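Local coordinates for protein fructose-bisphosphate aldolase (Slackia heliotrinireducens, PDB 4MOZ) that belongs to the DeoC/LacD family of aldolases, enzymes built on a closed barrel of eight parallel strands surrounded by helices, at residues Tyr27-Gln32 against Asn137-Gly142; Ala127-Arg132 against Glu169-Val174; Glu224-Ala229 against Thr236-Ala241; Gln254-Ile259 against Ser289-Ala294. All coordinates share one frame; numbering follows the deposited sequence.

From the N terminus, contact 1 opens on helix 20-30, ahead of the first barrel strand, and closes on strand 138-145, the fourth. Before it closes, contact 2 has opened on helix 125-132; that contact ends on the turn leading into strand 172-177, so the two loops cross. They also touch, because strands 138-145 and 172-177 lie side by side in the sheet. Contact 3 follows as a short loop that folds helix 222-232 back against strand 237-240. Contact 4 comes last, pairing helices 248-260 and 278-294 of the outer layer. It meets contact 3 through Q258, and contact 1 through L293, which packs near the end of the first helix.

Contact 1. Residues Tyr27-Gln32 against Asn137-Gly142; sequences YMKATQ and NVVGLG
K29 reaches along V139 to the amide of N137. K29 CB starts 4.1 Å from V139 CG1. The chain runs extended beyond CG, and CD slides past the same methyl, with K29 CD and V139 CG1 3.8 Å apart. Next CE approaches the N137 amide, and K29 NZ donates to N137 OD1 at 3.0 Å, tilted 21° from the carbonyl plane. Lysine suits this place because its methylenes pack on a valine while its ammonium group reaches an amide oxygen. N137 has CG anti to its backbone N (chi1 -175°), which turns the amide toward the helix; its ND2 is spent on N98 OD1 and V97 O, so both ends of the amide are held. Beside this, A30 CB lies 4.3 Å from V139 CG2, a small residue letting the helix end come close, and both side chains also touch V79. The helix stops here in a Schellman motif: Q32, with positive phi, gives its N to K29 O at 3.0 Å, and G33 N bonds to M28 O. Helix 20-30, ahead of the first strand, lies against the starts of strands 79-82 and 138-145, consistent with a helix covering the N-terminal ends of TIM-barrel strands.

Contact 2. Residues Ala127-Arg132 against Glu169-Val174; sequences AVLAMR and EGLIVV
R132 and E169 form a salt bridge: NH1 of R132 gives a nearly straight hydrogen bond to OE1 of E169, 3.1 Å long with an angle of 163° at the hydrogen. The oxygen lies at the edge of the guanidinium, close to its plane, but is itself approached on its anti side and out of the carboxylate plane, the two flat groups being turned 61° apart. R132 NH1 has a second partner, a water 2.7 Å away, which donates to the backbone O of E169 at 2.8 Å. One arginine nitrogen thus holds the glutamate side chain directly and its main chain through the water. Bends in both chains, at chi3 of R132 and chi2 of E169 (-60°), bring the charged ends together. L129 CG lies over one guanidinium face, offset toward the rim, while L129 CD2 rests 3.7 Å from E169 CD. Further in, L129 CD1 meets L171 CD1 at 4.1 Å, leucine on leucine where the wall of the barrel begins. G170, between E169 and L171, takes the positive phi of a Schellman motif and turns the chain toward strand 172-177. The other side of helix 125-132 faces the second subunit, where A130 packs on L16 of that chain. Partly exposed and hydrated, with L129 against one guanidinium face, the ion pair fastens helix 125-132 to the turn that follows helix 152-168.

Contact 3. Residues Glu224-Ala229 against Thr236-Ala241; sequences ENLAVA and TGLVCA
L226 and L238 are brought together by matching first torsions: CG stands opposite the backbone N in each, at chi1 -172° in L226 and 177° in L238. Both side chains therefore lean across the gap between helix and strand, and their branched ends meet at a slant, with L226 CD1 3.8 Å from L238 CD2. L226 CD2 turns to C240, lying 4.1 Å from C240 SG, two positions further along the strand on the same side of the sheet, while L238 CD1, still near L226 CD1, also meets A229 CB at 3.7 Å. Leucine fits both central places because its forked end can serve two partners. Alanine suits position 229, where a single methyl must fit between L238 and the side chains of I194 and A198 on helix 191-204. Cysteine at 240 is small, and its weakly polar sulfur packs readily against a methyl; L226 and C240 also share contact with Q258 of helix 248-260. No hydrogen bond joins the two segments, and all four touching residues are buried, so the contact holds by close apolar fit. The axes of the short segments pass 10.0 Å apart, with directions 145° from each other, as the chain comes back from helix to strand. This is the second half of a beta-alpha-beta unit, in which strand 208-210, helix 222-232 and strand 237-240 make one step of the TIM barrel.

Contact 4. Residues Gln254-Ile259 against Ser289-Ala294; sequences QLHDQI and SAITLA
I291 sends one methyl, CG2, between two residues of the neighbouring helix. That branch stands trans to the backbone N, where it meets H256 CD2 at 4.0 Å and I259 CD1 at the same distance of 4.0 Å. H256 and I259 are three positions apart and so flank a single groove of helix 254-259, which a beta-branched side chain can fill with its short arm. The imidazole of H256 is placed by its first torsion (chi1 -164°), which swings the ring out from the side of its helix, bringing CD2 to I291 CG2; the two side chains meet at about a right angle, and the methyl approaches the ring obliquely. The ring also meets Y260 of its own helix and touches V298 of helix 298-305. I259 is drawn out instead: its second torsion is trans (chi2 168°), and I259 CD1 reaches far enough to lie 4.1 Å from T292 CA and 4.3 Å from T292 OG1. The threonine keeps its hydroxyl busy with N267 ND2 and, one turn back in its own helix, I288 O, and so can face an isoleucine methyl without wasting a polar group. The short axes run 16° apart at a closest approach of 10.1 Å, and the helices are successive ones in the outer layer of the barrel. With no hydrogen bond across the segments, the two helices are joined here by shape and by burial of carbon, aliphatic and imidazole, the polar atom of T292 being satisfied by partners beyond the interface.

Contact 1. Residues Tyr27-Gln32 against Asn137-Gly142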
# COMPACT_ATOMS: atom_id res chain seq x y z
N TYR C 27 -18.57 -28.62 1.27
CA TYR C 27 -19.48 -28.57 0.14
C TYR C 27 -20.77 -29.35 0.44
O TYR C 27 -21.87 -28.89 0.13
CB TYR C 27 -18.81 -29.13 -1.11
CG TYR C 27 -19.49 -28.72 -2.39
CD1 TYR C 27 -20.59 -29.43 -2.88
CD2 TYR C 27 -19.03 -27.63 -3.12
CE1 TYR C 27 -21.21 -29.05 -4.06
CE2 TYR C 27 -19.65 -27.24 -4.30
CZ TYR C 27 -20.73 -27.95 -4.76
OH TYR C 27 -21.34 -27.57 -5.93
N MSE C 28 -20.61 -30.52 1.07
CA MSE C 28 -21.76 -31.33 1.49
C MSE C 28 -22.59 -30.62 2.56
O MSE C 28 -23.82 -30.61 2.48
CB MSE C 28 -21.31 -32.71 2.00
CG MSE C 28 -20.71 -33.62 0.93
SE MSE C 28 -22.01 -34.21 -0.40
CE MSE C 28 -22.90 -35.60 0.65
N LYS C 29 -21.93 -30.02 3.55
CA LYS C 29 -22.62 -29.27 4.59
C LYS C 29 -23.39 -28.09 3.99
O LYS C 29 -24.59 -27.94 4.22
CB LYS C 29 -21.64 -28.75 5.64
CG LYS C 29 -21.20 -29.77 6.67
CD LYS C 29 -20.26 -29.08 7.65
CE LYS C 29 -19.43 -30.07 8.46
NZ LYS C 29 -18.43 -29.32 9.26
N ALA C 30 -22.70 -27.27 3.20
CA ALA C 30 -23.27 -26.05 2.63
C ALA C 30 -24.49 -26.33 1.76
O ALA C 30 -25.46 -25.57 1.80
CB ALA C 30 -22.23 -25.29 1.84
N THR C 31 -24.43 -27.41 0.98
CA THR C 31 -25.53 -27.78 0.09
C THR C 31 -26.48 -28.81 0.71
O THR C 31 -27.39 -29.32 0.04
CB THR C 31 -25.00 -28.30 -1.27
OG1 THR C 31 -24.24 -29.50 -1.05
CG2 THR C 31 -24.13 -27.26 -1.97
N GLN C 32 -26.27 -29.11 1.99
CA GLN C 32 -27.04 -30.12 2.71
C GLN C 32 -27.09 -31.45 1.95
O GLN C 32 -28.11 -32.14 1.95
CB GLN C 32 -28.45 -29.61 3.05
CG GLN C 32 -28.48 -28.32 3.87
CD GLN C 32 -28.09 -28.52 5.33
OE1 GLN C 32 -27.59 -29.58 5.73
NE2 GLN C 32 -28.31 -27.49 6.14
N ASN C 137 -18.28 -23.55 13.28
CA ASN C 137 -18.52 -24.33 12.07
C ASN C 137 -18.51 -23.48 10.79
O ASN C 137 -19.54 -23.32 10.12
CB ASN C 137 -19.82 -25.14 12.20
CG ASN C 137 -20.06 -26.07 11.03
OD1 ASN C 137 -19.13 -26.70 10.51
ND2 ASN C 137 -21.32 -26.16 10.61
N VAL C 138 -17.34 -22.94 10.46
CA VAL C 138 -17.18 -22.13 9.25
C VAL C 138 -16.98 -23.07 8.07
O VAL C 138 -16.03 -23.86 8.05
CB VAL C 138 -15.98 -21.16 9.36
CG1 VAL C 138 -15.80 -20.37 8.07
CG2 VAL C 138 -16.16 -20.22 10.55
N VAL C 139 -17.88 -22.99 7.11
CA VAL C 139 -17.81 -23.86 5.94
C VAL C 139 -17.28 -23.12 4.71
O VAL C 139 -16.81 -23.74 3.76
CB VAL C 139 -19.17 -24.55 5.64
CG1 VAL C 139 -19.61 -25.39 6.84
CG2 VAL C 139 -20.24 -23.53 5.27
N GLY C 140 -17.35 -21.80 4.74
CA GLY C 140 -16.89 -21.02 3.60
C GLY C 140 -16.79 -19.53 3.82
O GLY C 140 -17.01 -19.02 4.93
N LEU C 141 -16.46 -18.84 2.73
CA LEU C 141 -16.27 -17.40 2.75
C LEU C 141 -17.10 -16.75 1.67
O LEU C 141 -17.42 -17.37 0.65
CB LEU C 141 -14.79 -17.06 2.52
CG LEU C 141 -13.70 -17.72 3.38
CD1 LEU C 141 -12.35 -17.15 2.99
CD2 LEU C 141 -13.94 -17.53 4.87
N GLY C 142 -17.44 -15.48 1.91
CA GLY C 142 -18.15 -14.67 0.93
C GLY C 142 -17.43 -13.36 0.67
O GLY C 142 -16.76 -12.83 1.55

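Contact 2. Residues Ala127-Arg132 against Glu169-Val174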
# COMPACT_ATOMS: atom_id res chain seq x y z
N ALA C 127 -7.77 -14.71 10.55
CA ALA C 127 -8.76 -14.40 11.59
C ALA C 127 -9.92 -15.41 11.58
O ALA C 127 -10.40 -15.83 12.63
CB ALA C 127 -9.29 -12.98 11.42
N VAL C 128 -10.36 -15.79 10.38
CA VAL C 128 -11.45 -16.75 10.21
C VAL C 128 -10.99 -18.16 10.56
O VAL C 128 -11.73 -18.93 11.19
CB VAL C 128 -12.01 -16.70 8.77
CG1 VAL C 128 -13.15 -17.71 8.60
CG2 VAL C 128 -12.50 -15.30 8.43
N LEU C 129 -9.76 -18.49 10.17
CA LEU C 129 -9.15 -19.79 10.47
C LEU C 129 -9.00 -20.02 11.97
O LEU C 129 -9.22 -21.14 12.45
CB LEU C 129 -7.77 -19.89 9.81
CG LEU C 129 -7.63 -20.50 8.40
CD1 LEU C 129 -8.80 -20.16 7.48
CD2 LEU C 129 -6.30 -20.10 7.78
N ALA C 130 -8.65 -18.96 12.70
CA ALA C 130 -8.50 -19.02 14.16
C ALA C 130 -9.84 -19.31 14.81
O ALA C 130 -9.93 -20.08 15.77
CB ALA C 130 -7.92 -17.71 14.68
N MSE C 131 -10.89 -18.70 14.28
CA MSE C 131 -12.23 -18.89 14.78
C MSE C 131 -12.73 -20.31 14.50
O MSE C 131 -13.35 -20.94 15.37
CB MSE C 131 -13.15 -17.84 14.18
CG MSE C 131 -14.39 -17.58 14.97
SE MSE C 131 -15.25 -15.95 14.38
CE MSE C 131 -17.03 -16.65 14.23
N ARG C 132 -12.45 -20.81 13.29
CA ARG C 132 -12.73 -22.19 12.90
C ARG C 132 -12.06 -23.19 13.84
O ARG C 132 -12.67 -24.18 14.25
CB ARG C 132 -12.25 -22.45 11.46
CG ARG C 132 -12.36 -23.91 10.99
CD ARG C 132 -11.37 -24.24 9.88
NE ARG C 132 -9.99 -24.05 10.32
CZ ARG C 132 -8.91 -24.15 9.54
NH1 ARG C 132 -9.03 -24.44 8.25
NH2 ARG C 132 -7.71 -23.95 10.06
N GLU C 169 -7.45 -23.97 2.09
CA GLU C 169 -7.94 -24.38 3.41
C GLU C 169 -9.14 -25.33 3.34
O GLU C 169 -9.63 -25.78 4.37
CB GLU C 169 -8.31 -23.16 4.26
CG GLU C 169 -7.12 -22.35 4.75
CD GLU C 169 -6.17 -23.16 5.63
OE1 GLU C 169 -6.63 -24.07 6.36
OE2 GLU C 169 -4.95 -22.88 5.58
N GLY C 170 -9.62 -25.62 2.13
CA GLY C 170 -10.79 -26.47 1.96
C GLY C 170 -12.11 -25.79 2.28
O GLY C 170 -13.10 -26.46 2.60
N LEU C 171 -12.13 -24.46 2.20
CA LEU C 171 -13.35 -23.68 2.40
C LEU C 171 -14.00 -23.40 1.05
O LEU C 171 -13.30 -23.20 0.06
CB LEU C 171 -13.04 -22.36 3.09
CG LEU C 171 -12.52 -22.42 4.53
CD1 LEU C 171 -11.91 -21.08 4.91
CD2 LEU C 171 -13.61 -22.82 5.51
N ILE C 172 -15.32 -23.39 1.01
CA ILE C 172 -16.02 -23.01 -0.21
C ILE C 172 -16.04 -21.48 -0.34
O ILE C 172 -15.81 -20.77 0.65
CB ILE C 172 -17.45 -23.61 -0.32
CG1 ILE C 172 -18.40 -22.94 0.67
CG2 ILE C 172 -17.41 -25.13 -0.13
CD1 ILE C 172 -19.85 -22.97 0.23
N VAL C 173 -16.28 -20.98 -1.55
CA VAL C 173 -16.31 -19.54 -1.78
C VAL C 173 -17.54 -19.12 -2.58
O VAL C 173 -17.78 -19.62 -3.68
CB VAL C 173 -15.04 -19.04 -2.50
CG1 VAL C 173 -15.08 -17.53 -2.66
CG2 VAL C 173 -13.79 -19.46 -1.74
N VAL C 174 -18.29 -18.19 -2.01
CA VAL C 174 -19.42 -17.56 -2.70
C VAL C 174 -19.05 -16.11 -2.99
O VAL C 174 -18.70 -15.35 -2.09
CB VAL C 174 -20.71 -17.59 -1.84
CG1 VAL C 174 -21.88 -16.98 -2.61
CG2 VAL C 174 -21.04 -19.01 -1.39
O HOH W 1 -11.10 -25.04 6.63

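Contact 3. Residues Glu224-Ala229 against Thr236-Ala241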
# COMPACT_ATOMS: atom_id res chain seq x y z
N GLU C 224 -35.52 -17.03 -18.28
CA GLU C 224 -34.93 -17.47 -19.55
C GLU C 224 -33.60 -16.75 -19.82
O GLU C 224 -32.65 -17.37 -20.29
CB GLU C 224 -35.91 -17.27 -20.71
CG GLU C 224 -37.02 -18.30 -20.73
CD GLU C 224 -38.07 -18.02 -21.79
OE1 GLU C 224 -38.14 -16.88 -22.29
OE2 GLU C 224 -38.84 -18.95 -22.11
N ASN C 225 -33.55 -15.46 -19.51
CA ASN C 225 -32.33 -14.66 -19.58
C ASN C 225 -31.24 -15.15 -18.62
O ASN C 225 -30.06 -15.16 -18.96
CB ASN C 225 -32.63 -13.18 -19.35
CG ASN C 225 -33.10 -12.47 -20.61
OD1 ASN C 225 -32.62 -12.76 -21.71
ND2 ASN C 225 -34.02 -11.52 -20.46
N LEU C 226 -31.66 -15.58 -17.43
CA LEU C 226 -30.76 -16.12 -16.41
C LEU C 226 -30.05 -17.41 -16.86
O LEU C 226 -28.93 -17.68 -16.42
CB LEU C 226 -31.51 -16.37 -15.10
CG LEU C 226 -30.68 -16.75 -13.86
CD1 LEU C 226 -29.72 -15.64 -13.46
CD2 LEU C 226 -31.59 -17.12 -12.69
N ALA C 227 -30.71 -18.20 -17.71
CA ALA C 227 -30.12 -19.43 -18.25
C ALA C 227 -28.78 -19.18 -18.94
O ALA C 227 -27.86 -19.99 -18.83
CB ALA C 227 -31.09 -20.13 -19.20
N VAL C 228 -28.67 -18.05 -19.64
CA VAL C 228 -27.43 -17.65 -20.30
C VAL C 228 -26.31 -17.41 -19.28
O VAL C 228 -25.15 -17.79 -19.51
CB VAL C 228 -27.66 -16.40 -21.19
CG1 VAL C 228 -26.35 -15.90 -21.78
CG2 VAL C 228 -28.65 -16.71 -22.29
N ALA C 229 -26.66 -16.80 -18.15
CA ALA C 229 -25.71 -16.53 -17.08
C ALA C 229 -25.26 -17.82 -16.39
O ALA C 229 -24.08 -17.98 -16.08
CB ALA C 229 -26.30 -15.56 -16.07
N THR C 236 -19.09 -23.14 -11.95
CA THR C 236 -19.44 -22.32 -10.78
C THR C 236 -20.97 -22.26 -10.72
O THR C 236 -21.62 -21.86 -11.69
CB THR C 236 -18.83 -20.90 -10.87
OG1 THR C 236 -17.41 -20.98 -10.77
CG2 THR C 236 -19.35 -19.99 -9.75
N GLY C 237 -21.53 -22.66 -9.58
CA GLY C 237 -22.98 -22.66 -9.39
C GLY C 237 -23.51 -21.26 -9.20
O GLY C 237 -22.99 -20.49 -8.39
N LEU C 238 -24.55 -20.92 -9.95
CA LEU C 238 -25.14 -19.59 -9.87
C LEU C 238 -26.30 -19.60 -8.87
O LEU C 238 -27.17 -20.47 -8.93
CB LEU C 238 -25.62 -19.13 -11.24
CG LEU C 238 -26.33 -17.78 -11.35
CD1 LEU C 238 -26.10 -17.19 -12.74
CD2 LEU C 238 -27.82 -17.89 -11.04
N VAL C 239 -26.30 -18.64 -7.96
CA VAL C 239 -27.45 -18.46 -7.08
C VAL C 239 -28.05 -17.10 -7.33
O VAL C 239 -27.34 -16.14 -7.65
CB VAL C 239 -27.13 -18.70 -5.58
CG1 VAL C 239 -26.37 -20.01 -5.39
CG2 VAL C 239 -26.35 -17.55 -4.97
N CYS C 240 -29.36 -17.01 -7.21
CA CYS C 240 -30.06 -15.78 -7.50
C CYS C 240 -30.93 -15.37 -6.32
O CYS C 240 -30.76 -15.88 -5.20
CB CYS C 240 -30.88 -15.97 -8.77
SG CYS C 240 -31.24 -14.43 -9.64
N ALA C 241 -31.85 -14.44 -6.56
CA ALA C 241 -32.75 -13.96 -5.52
C ALA C 241 -34.15 -13.67 -6.07
O ALA C 241 -34.29 -13.27 -7.23
CB ALA C 241 -32.17 -12.72 -4.84

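Contact 4. Residues Gln254-Ile259 against Ser289-Ala294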
# COMPACT_ATOMS: atom_id res chain seq x y z
N GLN C 254 -40.76 -17.46 -8.44
CA GLN C 254 -39.53 -16.91 -9.00
C GLN C 254 -38.36 -17.85 -8.74
O GLN C 254 -37.61 -18.18 -9.66
CB GLN C 254 -39.23 -15.54 -8.42
CG GLN C 254 -40.10 -14.42 -8.96
CD GLN C 254 -39.73 -13.07 -8.38
OE1 GLN C 254 -38.63 -12.88 -7.86
NE2 GLN C 254 -40.64 -12.11 -8.48
N LEU C 255 -38.21 -18.30 -7.50
CA LEU C 255 -37.12 -19.19 -7.11
C LEU C 255 -37.18 -20.52 -7.86
O LEU C 255 -36.14 -21.06 -8.25
CB LEU C 255 -37.15 -19.45 -5.60
CG LEU C 255 -36.94 -18.29 -4.63
CD1 LEU C 255 -36.71 -18.83 -3.23
CD2 LEU C 255 -35.78 -17.39 -5.04
N HIS C 256 -38.40 -21.03 -8.05
CA HIS C 256 -38.62 -22.26 -8.78
C HIS C 256 -38.23 -22.10 -10.23
O HIS C 256 -37.51 -22.94 -10.78
CB HIS C 256 -40.08 -22.70 -8.64
CG HIS C 256 -40.33 -24.14 -9.02
ND1 HIS C 256 -40.59 -24.52 -10.29
CD2 HIS C 256 -40.33 -25.30 -8.26
CE1 HIS C 256 -40.76 -25.85 -10.33
NE2 HIS C 256 -40.60 -26.34 -9.09
N ASP C 257 -38.70 -21.02 -10.86
CA ASP C 257 -38.34 -20.70 -12.24
C ASP C 257 -36.83 -20.54 -12.43
O ASP C 257 -36.28 -21.01 -13.42
CB ASP C 257 -39.06 -19.44 -12.71
CG ASP C 257 -40.56 -19.64 -12.87
OD1 ASP C 257 -41.03 -20.80 -12.83
OD2 ASP C 257 -41.28 -18.63 -13.03
N GLN C 258 -36.18 -19.87 -11.48
CA GLN C 258 -34.74 -19.64 -11.55
C GLN C 258 -33.95 -20.94 -11.59
O GLN C 258 -32.97 -21.05 -12.32
CB GLN C 258 -34.27 -18.76 -10.39
CG GLN C 258 -34.65 -17.29 -10.54
CD GLN C 258 -34.53 -16.49 -9.25
OE1 GLN C 258 -34.11 -17.02 -8.21
NE2 GLN C 258 -34.89 -15.22 -9.31
N ILE C 259 -34.39 -21.93 -10.81
CA ILE C 259 -33.73 -23.23 -10.78
C ILE C 259 -34.00 -24.01 -12.07
O ILE C 259 -33.06 -24.40 -12.77
CB ILE C 259 -34.14 -24.07 -9.55
CG1 ILE C 259 -33.70 -23.38 -8.26
CG2 ILE C 259 -33.55 -25.47 -9.64
CD1 ILE C 259 -34.31 -23.96 -6.99
N SER C 289 -36.22 -23.81 1.35
CA SER C 289 -35.41 -25.04 1.40
C SER C 289 -36.13 -26.25 0.80
O SER C 289 -35.47 -27.16 0.29
CB SER C 289 -35.00 -25.34 2.84
OG SER C 289 -33.92 -24.52 3.25
N ALA C 290 -37.46 -26.26 0.87
CA ALA C 290 -38.23 -27.36 0.30
C ALA C 290 -38.14 -27.37 -1.22
O ALA C 290 -37.95 -28.42 -1.82
CB ALA C 290 -39.68 -27.31 0.76
N ILE C 291 -38.25 -26.19 -1.83
CA ILE C 291 -38.02 -26.04 -3.27
C ILE C 291 -36.57 -26.36 -3.62
O ILE C 291 -36.30 -27.20 -4.48
CB ILE C 291 -38.38 -24.63 -3.77
CG1 ILE C 291 -39.89 -24.40 -3.69
CG2 ILE C 291 -37.88 -24.42 -5.20
CD1 ILE C 291 -40.32 -22.97 -3.94
N THR C 292 -35.64 -25.72 -2.91
CA THR C 292 -34.22 -25.74 -3.26
C THR C 292 -33.55 -27.09 -3.00
O THR C 292 -32.80 -27.58 -3.85
CB THR C 292 -33.48 -24.62 -2.50
OG1 THR C 292 -34.19 -23.39 -2.68
CG2 THR C 292 -32.05 -24.46 -3.00
N LEU C 293 -33.83 -27.68 -1.85
CA LEU C 293 -33.15 -28.91 -1.44
C LEU C 293 -33.95 -30.19 -1.70
O LEU C 293 -33.37 -31.26 -1.92
CB LEU C 293 -32.76 -28.83 0.05
CG LEU C 293 -32.02 -27.57 0.50
CD1 LEU C 293 -31.94 -27.49 2.02
CD2 LEU C 293 -30.63 -27.49 -0.12
N ALA C 294 -35.28 -30.08 -1.70
CA ALA C 294 -36.17 -31.25 -1.78
C ALA C 294 -37.09 -31.29 -3.01
O ALA C 294 -37.92 -32.20 -3.14
CB ALA C 294 -36.97 -31.40 -0.50